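Long-range contact in putative citrate lyase, alfa subunit (Streptococcus mutans, PDB 2HJ0), which is of unproven function but probably belongs to the citrate lyase alpha subunits, alpha/beta proteins with two mixed sheets: residues L61-E75 with I92-V105. Residues are numbered along the deposited sequence; the frame is centred on the assembly and turned at random.
Sequences LKDGMTISFHHHFRE and IKDISIAPSSIANV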
ATOM      1  N   LEU A  61     -24.481  -8.890   1.489  1.00 21.10           N
ATOM      2  CA  LEU A  61     -24.520  -8.728   2.933  1.00 20.77           C
ATOM      3  C   LEU A  61     -25.653  -9.534   3.539  1.00 22.07           C
ATOM      4  O   LEU A  61     -26.791  -9.443   3.086  1.00 23.26           O
ATOM      5  CB  LEU A  61     -24.718  -7.255   3.282  1.00 18.70           C
ATOM      6  CG  LEU A  61     -24.571  -6.951   4.765  1.00 16.62           C
ATOM      7  CD1 LEU A  61     -23.147  -7.307   5.189  1.00 14.82           C
ATOM      8  CD2 LEU A  61     -24.876  -5.489   5.033  1.00 15.26           C
ATOM      9  N   LYS A  62     -25.349 -10.328   4.560  1.00 22.98           N
ATOM     10  CA  LYS A  62     -26.381 -11.120   5.213  1.00 24.30           C
ATOM     11  C   LYS A  62     -26.345 -10.868   6.710  1.00 24.75           C
ATOM     12  O   LYS A  62     -25.516 -10.102   7.197  1.00 23.53           O
ATOM     13  CB  LYS A  62     -26.184 -12.609   4.911  1.00 25.03           C
ATOM     14  CG  LYS A  62     -26.221 -12.916   3.411  1.00 30.43           C
ATOM     15  CD  LYS A  62     -26.246 -14.418   3.060  1.00 32.94           C
ATOM     16  CE  LYS A  62     -24.930 -15.132   3.383  1.00 33.08           C
ATOM     17  NZ  LYS A  62     -24.642 -15.164   4.839  1.00 32.67           N
ATOM     18  N   ASP A  63     -27.261 -11.495   7.433  1.00 25.90           N
ATOM     19  CA  ASP A  63     -27.314 -11.330   8.875  1.00 26.44           C
ATOM     20  C   ASP A  63     -26.077 -11.930   9.525  1.00 26.39           C
ATOM     21  O   ASP A  63     -25.533 -12.932   9.055  1.00 25.94           O
ATOM     22  CB  ASP A  63     -28.560 -12.008   9.444  1.00 28.07           C
ATOM     23  CG  ASP A  63     -29.852 -11.277   9.088  1.00 30.52           C
ATOM     24  OD1 ASP A  63     -30.919 -11.737   9.558  1.00 31.60           O
ATOM     25  OD2 ASP A  63     -29.813 -10.257   8.351  1.00 30.14           O
ATOM     26  N   GLY A  64     -25.637 -11.300  10.611  1.00 26.00           N
ATOM     27  CA  GLY A  64     -24.482 -11.785  11.339  1.00 25.33           C
ATOM     28  C   GLY A  64     -23.129 -11.351  10.813  1.00 24.51           C
ATOM     29  O   GLY A  64     -22.110 -11.575  11.467  1.00 25.54           O
HETATM   30  N   MSE A  65     -23.101 -10.729   9.642  1.00 23.24           N
HETATM   31  CA  MSE A  65     -21.836 -10.291   9.072  1.00 23.26           C
HETATM   32  C   MSE A  65     -21.289  -9.051   9.762  1.00 22.38           C
HETATM   33  O   MSE A  65     -21.990  -8.392  10.539  1.00 22.90           O
HETATM   34  CB  MSE A  65     -21.992 -10.019   7.581  1.00 25.42           C
HETATM   35  CG  MSE A  65     -22.465 -11.223   6.815  1.00 28.35           C
HETATM   36 SE   MSE A  65     -22.139 -11.082   4.926  1.00 36.09          SE
HETATM   37  CE  MSE A  65     -20.885 -12.542   4.760  1.00 32.30           C
ATOM     38  N   THR A  66     -20.024  -8.743   9.490  1.00 19.25           N
ATOM     39  CA  THR A  66     -19.409  -7.572  10.084  1.00 17.60           C
ATOM     40  C   THR A  66     -19.080  -6.529   9.028  1.00 16.79           C
ATOM     41  O   THR A  66     -18.543  -6.847   7.977  1.00 18.32           O
ATOM     42  CB  THR A  66     -18.126  -7.919  10.845  1.00 17.59           C
ATOM     43  OG1 THR A  66     -18.454  -8.731  11.980  1.00 18.81           O
ATOM     44  CG2 THR A  66     -17.441  -6.642  11.325  1.00 16.52           C
ATOM     45  N   ILE A  67     -19.417  -5.279   9.314  1.00 13.63           N
ATOM     46  CA  ILE A  67     -19.151  -4.196   8.396  1.00 11.46           C
ATOM     47  C   ILE A  67     -18.366  -3.116   9.133  1.00 11.49           C
ATOM     48  O   ILE A  67     -18.406  -3.037  10.363  1.00 10.32           O
ATOM     49  CB  ILE A  67     -20.473  -3.610   7.845  1.00 11.29           C
ATOM     50  CG1 ILE A  67     -21.290  -2.980   8.975  1.00  9.68           C
ATOM     51  CG2 ILE A  67     -21.285  -4.706   7.179  1.00 10.58           C
ATOM     52  CD1 ILE A  67     -22.593  -2.364   8.492  1.00  8.05           C
ATOM     53  N   SER A  68     -17.653  -2.279   8.381  1.00 11.40           N
ATOM     54  CA  SER A  68     -16.859  -1.202   8.979  1.00 10.06           C
ATOM     55  C   SER A  68     -17.062   0.149   8.298  1.00  9.84           C
ATOM     56  O   SER A  68     -17.611   0.234   7.192  1.00  8.84           O
ATOM     57  CB  SER A  68     -15.374  -1.564   8.938  1.00  9.46           C
ATOM     58  OG  SER A  68     -14.963  -1.904   7.623  1.00  8.64           O
ATOM     59  N   PHE A  69     -16.596   1.196   8.979  1.00  8.57           N
ATOM     60  CA  PHE A  69     -16.681   2.583   8.512  1.00  7.28           C
ATOM     61  C   PHE A  69     -15.543   3.351   9.165  1.00  5.80           C
ATOM     62  O   PHE A  69     -14.974   2.878  10.140  1.00  4.50           O
ATOM     63  CB  PHE A  69     -17.989   3.258   8.951  1.00  6.98           C
ATOM     64  CG  PHE A  69     -19.224   2.459   8.666  1.00  6.52           C
ATOM     65  CD1 PHE A  69     -19.666   1.488   9.557  1.00  7.75           C
ATOM     66  CD2 PHE A  69     -19.954   2.685   7.509  1.00  6.60           C
ATOM     67  CE1 PHE A  69     -20.817   0.751   9.295  1.00  6.66           C
ATOM     68  CE2 PHE A  69     -21.104   1.958   7.237  1.00  5.94           C
ATOM     69  CZ  PHE A  69     -21.535   0.990   8.133  1.00  6.55           C
ATOM     70  N   HIS A  70     -15.208   4.530   8.637  1.00  4.07           N
ATOM     71  CA  HIS A  70     -14.155   5.320   9.255  1.00  3.88           C
ATOM     72  C   HIS A  70     -14.761   6.620   9.779  1.00  4.10           C
ATOM     73  O   HIS A  70     -15.889   6.961   9.428  1.00  2.59           O
ATOM     74  CB  HIS A  70     -13.032   5.613   8.271  1.00  2.40           C
ATOM     75  CG  HIS A  70     -13.403   6.583   7.201  1.00  1.75           C
ATOM     76  ND1 HIS A  70     -13.623   6.200   5.897  1.00  2.99           N
ATOM     77  CD2 HIS A  70     -13.645   7.914   7.254  1.00  1.00           C
ATOM     78  CE1 HIS A  70     -13.994   7.252   5.191  1.00  3.34           C
ATOM     79  NE2 HIS A  70     -14.018   8.304   5.991  1.00  4.25           N
ATOM     80  N   HIS A  71     -14.032   7.337  10.630  1.00  5.27           N
ATOM     81  CA  HIS A  71     -14.547   8.588  11.189  1.00  6.87           C
ATOM     82  C   HIS A  71     -13.777   9.855  10.794  1.00  7.50           C
ATOM     83  O   HIS A  71     -13.742  10.838  11.557  1.00  6.92           O
ATOM     84  CB  HIS A  71     -14.598   8.498  12.720  1.00  6.05           C
ATOM     85  CG  HIS A  71     -13.253   8.417  13.369  1.00  4.79           C
ATOM     86  ND1 HIS A  71     -12.435   7.316  13.251  1.00  4.55           N
ATOM     87  CD2 HIS A  71     -12.564   9.318  14.109  1.00  5.53           C
ATOM     88  CE1 HIS A  71     -11.299   7.541  13.886  1.00  4.92           C
ATOM     89  NE2 HIS A  71     -11.350   8.751  14.414  1.00  5.30           N
ATOM     90  N   HIS A  72     -13.183   9.861   9.606  1.00  7.49           N
ATOM     91  CA  HIS A  72     -12.421  11.041   9.200  1.00  9.38           C
ATOM     92  C   HIS A  72     -13.271  12.285   8.982  1.00  8.83           C
ATOM     93  O   HIS A  72     -12.758  13.400   9.010  1.00 10.15           O
ATOM     94  CB  HIS A  72     -11.585  10.739   7.957  1.00  8.42           C
ATOM     95  CG  HIS A  72     -10.311  10.017   8.253  1.00  8.14           C
ATOM     96  ND1 HIS A  72     -10.059   8.737   7.810  1.00  9.94           N
ATOM     97  CD2 HIS A  72      -9.207  10.404   8.932  1.00  8.75           C
ATOM     98  CE1 HIS A  72      -8.853   8.366   8.201  1.00  9.92           C
ATOM     99  NE2 HIS A  72      -8.312   9.361   8.881  1.00  9.63           N
ATOM    100  N   PHE A  73     -14.568  12.097   8.783  1.00  9.79           N
ATOM    101  CA  PHE A  73     -15.474  13.233   8.585  1.00 11.21           C
ATOM    102  C   PHE A  73     -16.048  13.708   9.925  1.00 11.83           C
ATOM    103  O   PHE A  73     -16.786  14.702   9.998  1.00  9.45           O
ATOM    104  CB  PHE A  73     -16.622  12.855   7.649  1.00  9.39           C
ATOM    105  CG  PHE A  73     -16.198  12.697   6.231  1.00  9.61           C
ATOM    106  CD1 PHE A  73     -16.382  11.496   5.564  1.00  8.59           C
ATOM    107  CD2 PHE A  73     -15.597  13.756   5.562  1.00 11.23           C
ATOM    108  CE1 PHE A  73     -15.976  11.351   4.252  1.00  8.42           C
ATOM    109  CE2 PHE A  73     -15.182  13.629   4.246  1.00 10.68           C
ATOM    110  CZ  PHE A  73     -15.370  12.426   3.587  1.00 10.70           C
ATOM    111  N   ARG A  74     -15.701  12.976  10.977  1.00 11.97           N
ATOM    112  CA  ARG A  74     -16.152  13.283  12.316  1.00 12.50           C
ATOM    113  C   ARG A  74     -17.632  13.599  12.409  1.00 13.09           C
ATOM    114  O   ARG A  74     -18.446  12.857  11.871  1.00 14.06           O
ATOM    115  CB  ARG A  74     -15.318  14.419  12.872  1.00 12.38           C
ATOM    116  CG  ARG A  74     -13.877  14.025  12.942  1.00 15.21           C
ATOM    117  CD  ARG A  74     -13.149  14.846  13.955  1.00 16.69           C
ATOM    118  NE  ARG A  74     -12.461  15.944  13.309  1.00 19.41           N
ATOM    119  CZ  ARG A  74     -11.844  16.912  13.963  1.00 20.76           C
ATOM    120  NH1 ARG A  74     -11.236  17.885  13.281  1.00 20.81           N
ATOM    121  NH2 ARG A  74     -11.850  16.898  15.292  1.00 20.00           N
ATOM    122  N   GLU A  75     -17.985  14.693  13.084  1.00 13.52           N
ATOM    123  CA  GLU A  75     -19.391  15.071  13.262  1.00 13.93           C
ATOM    124  C   GLU A  75     -20.100  15.429  11.975  1.00 14.94           C
ATOM    125  O   GLU A  75     -21.306  15.673  11.972  1.00 15.53           O
ATOM    126  CB  GLU A  75     -19.520  16.239  14.235  1.00 13.47           C
ATOM    127  CG  GLU A  75     -19.050  15.942  15.657  1.00 16.91           C
ATOM    128  CD  GLU A  75     -19.872  14.855  16.364  1.00 17.54           C
ATOM    129  OE1 GLU A  75     -21.037  14.610  15.970  1.00 14.40           O
ATOM    130  OE2 GLU A  75     -19.340  14.265  17.329  1.00 19.01           O
ATOM    131  N   ILE A  92     -32.343  -6.273   7.206  1.00 21.78           N
ATOM    132  CA  ILE A  92     -31.168  -7.036   7.613  1.00 22.17           C
ATOM    133  C   ILE A  92     -30.900  -6.732   9.084  1.00 23.89           C
ATOM    134  O   ILE A  92     -31.025  -5.582   9.513  1.00 24.95           O
ATOM    135  CB  ILE A  92     -29.942  -6.684   6.746  1.00 19.07           C
ATOM    136  CG1 ILE A  92     -30.166  -7.221   5.325  1.00 18.19           C
ATOM    137  CG2 ILE A  92     -28.690  -7.259   7.361  1.00 17.45           C
ATOM    138  CD1 ILE A  92     -29.054  -6.962   4.347  1.00 15.93           C
ATOM    139  N   LYS A  93     -30.559  -7.765   9.856  1.00 24.73           N
ATOM    140  CA  LYS A  93     -30.296  -7.598  11.282  1.00 24.16           C
ATOM    141  C   LYS A  93     -29.124  -8.423  11.791  1.00 22.56           C
ATOM    142  O   LYS A  93     -28.502  -9.174  11.038  1.00 21.48           O
ATOM    143  CB  LYS A  93     -31.545  -7.939  12.107  1.00 26.23           C
ATOM    144  CG  LYS A  93     -32.692  -6.934  11.983  1.00 28.75           C
ATOM    145  CD  LYS A  93     -33.738  -7.128  13.088  1.00 30.89           C
ATOM    146  CE  LYS A  93     -34.829  -6.065  13.021  1.00 31.84           C
ATOM    147  NZ  LYS A  93     -35.808  -6.181  14.148  1.00 34.00           N
ATOM    148  N   ASP A  94     -28.830  -8.259  13.080  1.00 21.11           N
ATOM    149  CA  ASP A  94     -27.739  -8.966  13.741  1.00 20.00           C
ATOM    150  C   ASP A  94     -26.413  -8.636  13.058  1.00 19.07           C
ATOM    151  O   ASP A  94     -25.560  -9.510  12.866  1.00 19.17           O
ATOM    152  CB  ASP A  94     -28.007 -10.474  13.703  1.00 21.44           C
ATOM    153  CG  ASP A  94     -27.055 -11.272  14.587  1.00 23.13           C
ATOM    154  OD1 ASP A  94     -26.831 -10.869  15.756  1.00 21.95           O
ATOM    155  OD2 ASP A  94     -26.546 -12.318  14.109  1.00 24.08           O
ATOM    156  N   ILE A  95     -26.256  -7.366  12.687  1.00 16.72           N
ATOM    157  CA  ILE A  95     -25.043  -6.907  12.024  1.00 15.09           C
ATOM    158  C   ILE A  95     -24.016  -6.476  13.043  1.00 14.59           C
ATOM    159  O   ILE A  95     -24.348  -5.869  14.058  1.00 13.19           O
ATOM    160  CB  ILE A  95     -25.320  -5.720  11.067  1.00 14.67           C
ATOM    161  CG1 ILE A  95     -26.113  -6.220   9.858  1.00 13.19           C
ATOM    162  CG2 ILE A  95     -24.007  -5.087  10.602  1.00 13.27           C
ATOM    163  CD1 ILE A  95     -25.435  -7.354   9.134  1.00  8.61           C
ATOM    164  N   SER A  96     -22.761  -6.813  12.770  1.00 14.15           N
ATOM    165  CA  SER A  96     -21.667  -6.458  13.662  1.00 12.64           C
ATOM    166  C   SER A  96     -20.983  -5.207  13.110  1.00 11.85           C
ATOM    167  O   SER A  96     -20.454  -5.211  12.004  1.00 11.79           O
ATOM    168  CB  SER A  96     -20.686  -7.623  13.744  1.00 10.91           C
ATOM    169  OG  SER A  96     -19.904  -7.498  14.903  1.00 10.67           O
ATOM    170  N   ILE A  97     -20.994  -4.142  13.893  1.00 10.84           N
ATOM    171  CA  ILE A  97     -20.428  -2.876  13.464  1.00 11.25           C
ATOM    172  C   ILE A  97     -18.961  -2.691  13.927  1.00 10.71           C
ATOM    173  O   ILE A  97     -18.612  -2.956  15.086  1.00 11.36           O
ATOM    174  CB  ILE A  97     -21.356  -1.733  13.994  1.00 13.21           C
ATOM    175  CG1 ILE A  97     -21.314  -0.505  13.106  1.00 13.30           C
ATOM    176  CG2 ILE A  97     -20.919  -1.295  15.394  1.00 15.71           C
ATOM    177  CD1 ILE A  97     -22.140   0.623  13.692  1.00 12.35           C
ATOM    178  N   ALA A  98     -18.096  -2.266  13.012  1.00  9.36           N
ATOM    179  CA  ALA A  98     -16.693  -2.061  13.352  1.00  8.46           C
ATOM    180  C   ALA A  98     -16.148  -0.722  12.842  1.00  8.40           C
ATOM    181  O   ALA A  98     -15.194  -0.679  12.061  1.00  7.12           O
ATOM    182  CB  ALA A  98     -15.847  -3.218  12.822  1.00  6.30           C
ATOM    183  N   PRO A  99     -16.762   0.396  13.269  1.00  9.00           N
ATOM    184  CA  PRO A  99     -16.310   1.729  12.844  1.00  8.65           C
ATOM    185  C   PRO A  99     -15.015   2.121  13.562  1.00  8.90           C
ATOM    186  O   PRO A  99     -14.815   1.760  14.721  1.00  8.28           O
ATOM    187  CB  PRO A  99     -17.475   2.628  13.249  1.00  8.19           C
ATOM    188  CG  PRO A  99     -17.969   1.966  14.505  1.00  8.61           C
ATOM    189  CD  PRO A  99     -17.951   0.498  14.140  1.00  8.24           C
ATOM    190  N   SER A 100     -14.131   2.841  12.876  1.00  9.40           N
ATOM    191  CA  SER A 100     -12.890   3.287  13.502  1.00  7.76           C
ATOM    192  C   SER A 100     -13.221   4.118  14.750  1.00  8.71           C
ATOM    193  O   SER A 100     -12.444   4.130  15.700  1.00 11.38           O
ATOM    194  CB  SER A 100     -12.048   4.088  12.516  1.00  5.55           C
ATOM    195  OG  SER A 100     -12.765   5.178  11.979  1.00  5.94           O
ATOM    196  N   SER A 101     -14.362   4.810  14.747  1.00  8.07           N
ATOM    197  CA  SER A 101     -14.806   5.564  15.920  1.00  9.50           C
ATOM    198  C   SER A 101     -16.214   6.085  15.694  1.00  8.96           C
ATOM    199  O   SER A 101     -16.660   6.167  14.560  1.00  7.83           O
ATOM    200  CB  SER A 101     -13.850   6.709  16.258  1.00 10.75           C
ATOM    201  OG  SER A 101     -14.017   7.134  17.613  1.00 11.69           O
ATOM    202  N   ILE A 102     -16.917   6.429  16.770  1.00  9.85           N
ATOM    203  CA  ILE A 102     -18.306   6.888  16.665  1.00 11.15           C
ATOM    204  C   ILE A 102     -18.513   8.314  17.175  1.00 11.32           C
ATOM    205  O   ILE A 102     -18.100   8.651  18.283  1.00 12.77           O
ATOM    206  CB  ILE A 102     -19.245   5.894  17.442  1.00 11.38           C
ATOM    207  CG1 ILE A 102     -19.282   4.543  16.715  1.00 11.02           C
ATOM    208  CG2 ILE A 102     -20.649   6.435  17.538  1.00 11.42           C
ATOM    209  CD1 ILE A 102     -19.915   3.439  17.505  1.00 11.55           C
ATOM    210  N   ALA A 103     -19.161   9.153  16.374  1.00 11.97           N
ATOM    211  CA  ALA A 103     -19.411  10.542  16.781  1.00 13.29           C
ATOM    212  C   ALA A 103     -20.872  10.747  17.218  1.00 13.32           C
ATOM    213  O   ALA A 103     -21.663   9.810  17.177  1.00 13.03           O
ATOM    214  CB  ALA A 103     -19.063  11.494  15.625  1.00 12.64           C
ATOM    215  N   ASN A 104     -21.221  11.967  17.641  1.00 13.63           N
ATOM    216  CA  ASN A 104     -22.584  12.275  18.085  1.00 14.37           C
ATOM    217  C   ASN A 104     -23.606  12.287  16.947  1.00 15.84           C
ATOM    218  O   ASN A 104     -24.782  11.969  17.142  1.00 16.58           O
ATOM    219  CB  ASN A 104     -22.662  13.628  18.798  1.00 13.85           C
ATOM    220  CG  ASN A 104     -21.929  13.645  20.133  1.00 17.09           C
ATOM    221  OD1 ASN A 104     -22.150  12.805  21.014  1.00 16.93           O
ATOM    222  ND2 ASN A 104     -21.054  14.625  20.290  1.00 19.56           N
ATOM    223  N   VAL A 105     -23.172  12.652  15.752  1.00 16.88           N
ATOM    224  CA  VAL A 105     -24.086  12.709  14.625  1.00 16.92           C
ATOM    225  C   VAL A 105     -24.564  11.303  14.311  1.00 17.88           C
ATOM    226  O   VAL A 105     -25.514  11.117  13.551  1.00 17.33           O
ATOM    227  CB  VAL A 105     -23.387  13.309  13.388  1.00 17.79           C
ATOM    228  CG1 VAL A 105     -22.283  12.367  12.901  1.00 18.20           C
ATOM    229  CG2 VAL A 105     -24.403  13.567  12.292  1.00 16.76           C
TER
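Glu75 reaches from the end of 61-75 to the backbone of 92-105. Its CB and CG meet nothing of 92-105; the chain bends at chi2 (-63°), turning the carboxylate toward Asn104 and Val105. CD lies 3.5 Å from the methyl CB of Ala103, small enough to let the acid in. At the tip, OE1 accepts from Val105 N and OE2 from Asn104 N (3.0 Å), each through its syn lone pair, so two neighbouring amides fix the carboxylate's rotation.

Between the ends, strands 66-69 and 95-99 run parallel as neighbours in the larger sheet, the two strands of a beta-alpha-beta unit. Ser96 N bonds Met65 O, and Ile67 N donates to Ser96 O (2.9 Å). Branched, apolar Ile67 suits the face under helix 79-89: its CD1 packs 3.7 Å from Ile95 CG2, the two side chains crossing at about a right angle, while Leu84 covers it. At the opposite end from Glu75, Asp63 OD2 takes Lys93 N from above the carboxylate plane.

Past the paired residues, His71 ND1 and Ser100 OG are modelled 2.5 Å apart, doubtfully short for a hydrogen bond, and Ser101 CB sits over the ring face, 3.4 Å from its centroid. Tyr192 stacks on the same imidazole. This packing probably restrains the ring beside a bound citric acid, which may mark a pocket.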